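Local coordinates for protein peptide amidase (Stenotrophomonas maltophilia, PDB 1M22) that probably hydrolyses amide bonds, as an amidase of the amidase signature family that removes the amide group from peptide C termini, at residues Gly99-Ala102 against Leu103-Phe106; Asp110-Leu113 against Val114-Leu117. All coordinates share one frame; numbering follows the deposited sequence.

Contact 1: Gly99-Ala102 against Leu103-Phe106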
loop_
_atom_site.group_PDB
_atom_site.type_symbol
_atom_site.label_atom_id
_atom_site.label_comp_id
_atom_site.label_asym_id
_atom_site.label_seq_id
_atom_site.Cartn_x
_atom_site.Cartn_y
_atom_site.Cartn_z
ATOM N N GLY A 99 11.834 -9.449 -2.941
ATOM C CA GLY A 99 11.479 -10.848 -2.750
ATOM C C GLY A 99 12.307 -11.842 -3.552
ATOM O O GLY A 99 12.148 -13.057 -3.399
ATOM N N SER A 100 13.202 -11.333 -4.394
ATOM C CA SER A 100 14.038 -12.179 -5.245
ATOM C C SER A 100 15.358 -12.620 -4.621
ATOM O O SER A 100 15.985 -11.880 -3.868
ATOM C CB SER A 100 14.327 -11.446 -6.558
ATOM O OG SER A 100 15.237 -12.173 -7.367
ATOM N N LEU A 101 15.779 -13.837 -4.949
ATOM C CA LEU A 101 17.041 -14.353 -4.440
ATOM C C LEU A 101 18.213 -13.625 -5.104
ATOM O O LEU A 101 19.328 -13.625 -4.587
ATOM C CB LEU A 101 17.143 -15.858 -4.703
ATOM C CG LEU A 101 16.189 -16.729 -3.883
ATOM C CD1 LEU A 101 16.301 -18.178 -4.331
ATOM C CD2 LEU A 101 16.521 -16.601 -2.404
ATOM N N ALA A 102 17.949 -12.992 -6.244
ATOM C CA ALA A 102 18.986 -12.268 -6.972
ATOM C C ALA A 102 19.520 -11.055 -6.207
ATOM O O ALA A 102 20.663 -10.640 -6.409
ATOM C CB ALA A 102 18.453 -11.830 -8.331
ATOM N N LEU A 103 18.700 -10.491 -5.323
ATOM C CA LEU A 103 19.111 -9.317 -4.556
ATOM C C LEU A 103 19.192 -9.556 -3.048
ATOM O O LEU A 103 19.114 -8.612 -2.261
ATOM C CB LEU A 103 18.150 -8.156 -4.828
ATOM C CG LEU A 103 18.019 -7.679 -6.276
ATOM C CD1 LEU A 103 16.952 -6.602 -6.351
ATOM C CD2 LEU A 103 19.353 -7.150 -6.775
ATOM N N GLN A 104 19.361 -10.811 -2.646
ATOM C CA GLN A 104 19.439 -11.151 -1.228
ATOM C C GLN A 104 20.605 -10.491 -0.491
ATOM O O GLN A 104 20.560 -10.334 0.728
ATOM C CB GLN A 104 19.525 -12.670 -1.054
ATOM C CG GLN A 104 20.724 -13.304 -1.737
ATOM C CD GLN A 104 20.845 -14.784 -1.439
ATOM O OE1 GLN A 104 19.922 -15.559 -1.695
ATOM N NE2 GLN A 104 21.989 -15.187 -0.899
ATOM N N GLY A 105 21.647 -10.111 -1.226
ATOM C CA GLY A 105 22.798 -9.480 -0.601
ATOM C C GLY A 105 22.984 -8.031 -1.014
ATOM O O GLY A 105 24.038 -7.433 -0.794
ATOM N N PHE A 106 21.942 -7.468 -1.613
ATOM C CA PHE A 106 21.945 -6.089 -2.086
ATOM C C PHE A 106 21.364 -5.191 -0.988
ATOM O O PHE A 106 20.180 -5.285 -0.663
ATOM C CB PHE A 106 21.114 -6.024 -3.369
ATOM C CG PHE A 106 20.880 -4.639 -3.890
ATOM C CD1 PHE A 106 21.944 -3.800 -4.204
ATOM C CD2 PHE A 106 19.585 -4.187 -4.105
ATOM C CE1 PHE A 106 21.713 -2.528 -4.730
ATOM C CE2 PHE A 106 19.345 -2.926 -4.625
ATOM C CZ PHE A 106 20.410 -2.095 -4.941
HETATM O O HOH W 1 22.434 -10.156 -3.957
#
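L103 follows directly on an ST turn, in which S100 OG, anti to the serine's own N, reaches forward to accept from A102 N at 3.0 Å. Two weak bonds carry the chain onward from that turn, in the long loop between strand 82-86 and helix 112-119. The first runs from L103 N to S100 O, 3.4 Å. Serine suits this start because its hydroxyl is a short acceptor that can reach the amide two residues on. L103 CB points away overall from 99-102, though CD2 stays near the A102 carbonyl; the side chain packs on W133 and P344, neighbours that suit a buried leucine. Q104 N makes the second weak bond, to L101 O at 3.4 Å. Its side chain rises over the same carbonyl: with chi1 at 59°, CG stands between the backbone N and carbonyl carbon and comes within 3.2 Å of L101 O. An exposed glutamine fits here, since its aliphatic part lies against the turn. At its far end OE1 rests 3.6 Å from CD2 of L101, where the two side chains cross obliquely. Beyond it, G105 N gives its hydrogen to a water, 2.8 Å away, that in turn donates to A102 O, so one water spans the two segments. The F106 ring leads away towards H341, and F106 N closes the type I turn on L103 O, 3.1 Å.

Contact 2: Asp110-Leu113 against Val114-Leu117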
loop_
_atom_site.group_PDB
_atom_site.type_symbol
_atom_site.label_atom_id
_atom_site.label_comp_id
_atom_site.label_asym_id
_atom_site.label_seq_id
_atom_site.Cartn_x
_atom_site.Cartn_y
_atom_site.Cartn_z
ATOM N N ASP A 110 19.125 4.313 2.304
ATOM C CA ASP A 110 17.730 4.714 2.501
ATOM C C ASP A 110 17.049 5.463 1.361
ATOM O O ASP A 110 17.610 6.400 0.793
ATOM C CB ASP A 110 17.602 5.605 3.741
ATOM C CG ASP A 110 17.829 4.857 5.037
ATOM O OD1 ASP A 110 18.096 3.642 4.996
ATOM O OD2 ASP A 110 17.734 5.498 6.106
ATOM N N ALA A 111 15.819 5.056 1.059
ATOM C CA ALA A 111 15.006 5.721 0.048
ATOM C C ALA A 111 14.614 7.069 0.658
ATOM O O ALA A 111 14.635 7.236 1.880
ATOM C CB ALA A 111 13.758 4.904 -0.237
ATOM N N TYR A 112 14.243 8.027 -0.180
ATOM C CA TYR A 112 13.860 9.341 0.319
ATOM C C TYR A 112 12.794 9.279 1.413
ATOM O O TYR A 112 12.948 9.894 2.467
ATOM C CB TYR A 112 13.356 10.224 -0.827
ATOM C CG TYR A 112 13.077 11.647 -0.394
ATOM C CD1 TYR A 112 14.122 12.540 -0.168
ATOM C CD2 TYR A 112 11.773 12.087 -0.165
ATOM C CE1 TYR A 112 13.878 13.835 0.279
ATOM C CE2 TYR A 112 11.517 13.383 0.284
ATOM C CZ TYR A 112 12.577 14.245 0.504
ATOM O OH TYR A 112 12.344 15.519 0.965
ATOM N N LEU A 113 11.717 8.534 1.182
ATOM C CA LEU A 113 10.659 8.471 2.185
ATOM C C LEU A 113 11.125 7.825 3.486
ATOM O O LEU A 113 10.582 8.115 4.553
ATOM C CB LEU A 113 9.427 7.752 1.627
ATOM C CG LEU A 113 9.454 6.249 1.368
ATOM C CD1 LEU A 113 9.160 5.490 2.659
ATOM C CD2 LEU A 113 8.393 5.918 0.335
ATOM N N VAL A 114 12.129 6.957 3.406
ATOM C CA VAL A 114 12.651 6.314 4.605
ATOM C C VAL A 114 13.471 7.339 5.389
ATOM O O VAL A 114 13.437 7.362 6.621
ATOM C CB VAL A 114 13.510 5.081 4.254
ATOM C CG1 VAL A 114 14.177 4.526 5.505
ATOM C CG2 VAL A 114 12.628 4.016 3.620
ATOM N N ARG A 115 14.202 8.192 4.676
ATOM C CA ARG A 115 14.979 9.232 5.338
ATOM C C ARG A 115 13.994 10.151 6.062
ATOM O O ARG A 115 14.244 10.583 7.186
ATOM C CB ARG A 115 15.804 10.028 4.321
ATOM C CG ARG A 115 16.854 9.191 3.599
ATOM C CD ARG A 115 17.998 10.040 3.055
ATOM N NE ARG A 115 17.599 10.931 1.968
ATOM C CZ ARG A 115 17.350 10.535 0.724
ATOM N NH1 ARG A 115 17.455 9.254 0.397
ATOM N NH2 ARG A 115 17.006 11.423 -0.200
ATOM N N ARG A 116 12.862 10.439 5.425
ATOM C CA ARG A 116 11.864 11.293 6.057
ATOM C C ARG A 116 11.277 10.631 7.303
ATOM O O ARG A 116 11.085 11.289 8.325
ATOM C CB ARG A 116 10.734 11.635 5.084
ATOM C CG ARG A 116 11.134 12.568 3.950
ATOM C CD ARG A 116 9.904 13.063 3.201
ATOM N NE ARG A 116 9.089 13.965 4.012
ATOM C CZ ARG A 116 9.419 15.222 4.294
ATOM N NH1 ARG A 116 10.550 15.735 3.832
ATOM N NH2 ARG A 116 8.615 15.970 5.039
ATOM N N LEU A 117 10.994 9.334 7.229
ATOM C CA LEU A 117 10.434 8.626 8.378
ATOM C C LEU A 117 11.421 8.587 9.538
ATOM O O LEU A 117 11.041 8.790 10.689
ATOM C CB LEU A 117 10.036 7.201 7.985
ATOM C CG LEU A 117 8.764 7.090 7.143
ATOM C CD1 LEU A 117 8.642 5.682 6.597
ATOM C CD2 LEU A 117 7.552 7.455 7.986
#
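Y112 stands between two arginines that meet its ring in different ways. R115 comes to the ring edge, with NH2 near the ring plane and 3.1 Å from CD1, the guanidinium turned 78° from the ring. One face of that guanidinium lies over Y112 CA, and at its edge NH1 makes a weak bond to D110 O, 2.9 Å. A bend at chi3 (-68°) folds the arginine back over the first turn. R116 instead crosses the tyrosine at a slant, CD 3.3 Å from Y112 CE2. Its CG makes an off-centre CH-pi contact, 4.3 Å from the centroid, and NH1 reaches Y112 OH in a long, weak bond, while NE is held by A240 O; arginine thus offers methylenes to the ring and a guanidinium to the hydroxyl. This is the N-terminal turn of helix 112-119, within a beta-alpha-beta unit, with small, buried A111 as N-cap; A111 O accepts from R115 N at 3.0 Å and weakly from V114 N. V114 CG1 lies 3.7 Å from D110 CG. Aspartate's two oxygens serve two partners: OD1 accepts from A92 N, OD2 salt-bridges R118 NH1. Apolar V114 and L117 face strand 82-86, and L113 CD1 packs against both, 4.0 Å from L117 CD1.

How the contacts relate
Following the chain from the N terminus, strand 82-86 leads into a long loop, and contact 1 closes two successive tight turns within 99-106. After three further residues contact 2 opens at 110 and winds the loop into helix 112-119, which leads the chain back to the sheet at strand 123-128, parallel to 82-86. The two are in series: neither nests in nor crosses the other, and their centres lie about 21 Å apart. The residues of contact 1 pack on helices 132-135, 348-357 and 359-362, whereas contact 2 sets the start of the helix against strand 82-86 in the large mixed sheet, with the L113 side chain about 9 Å from that of active-site K86.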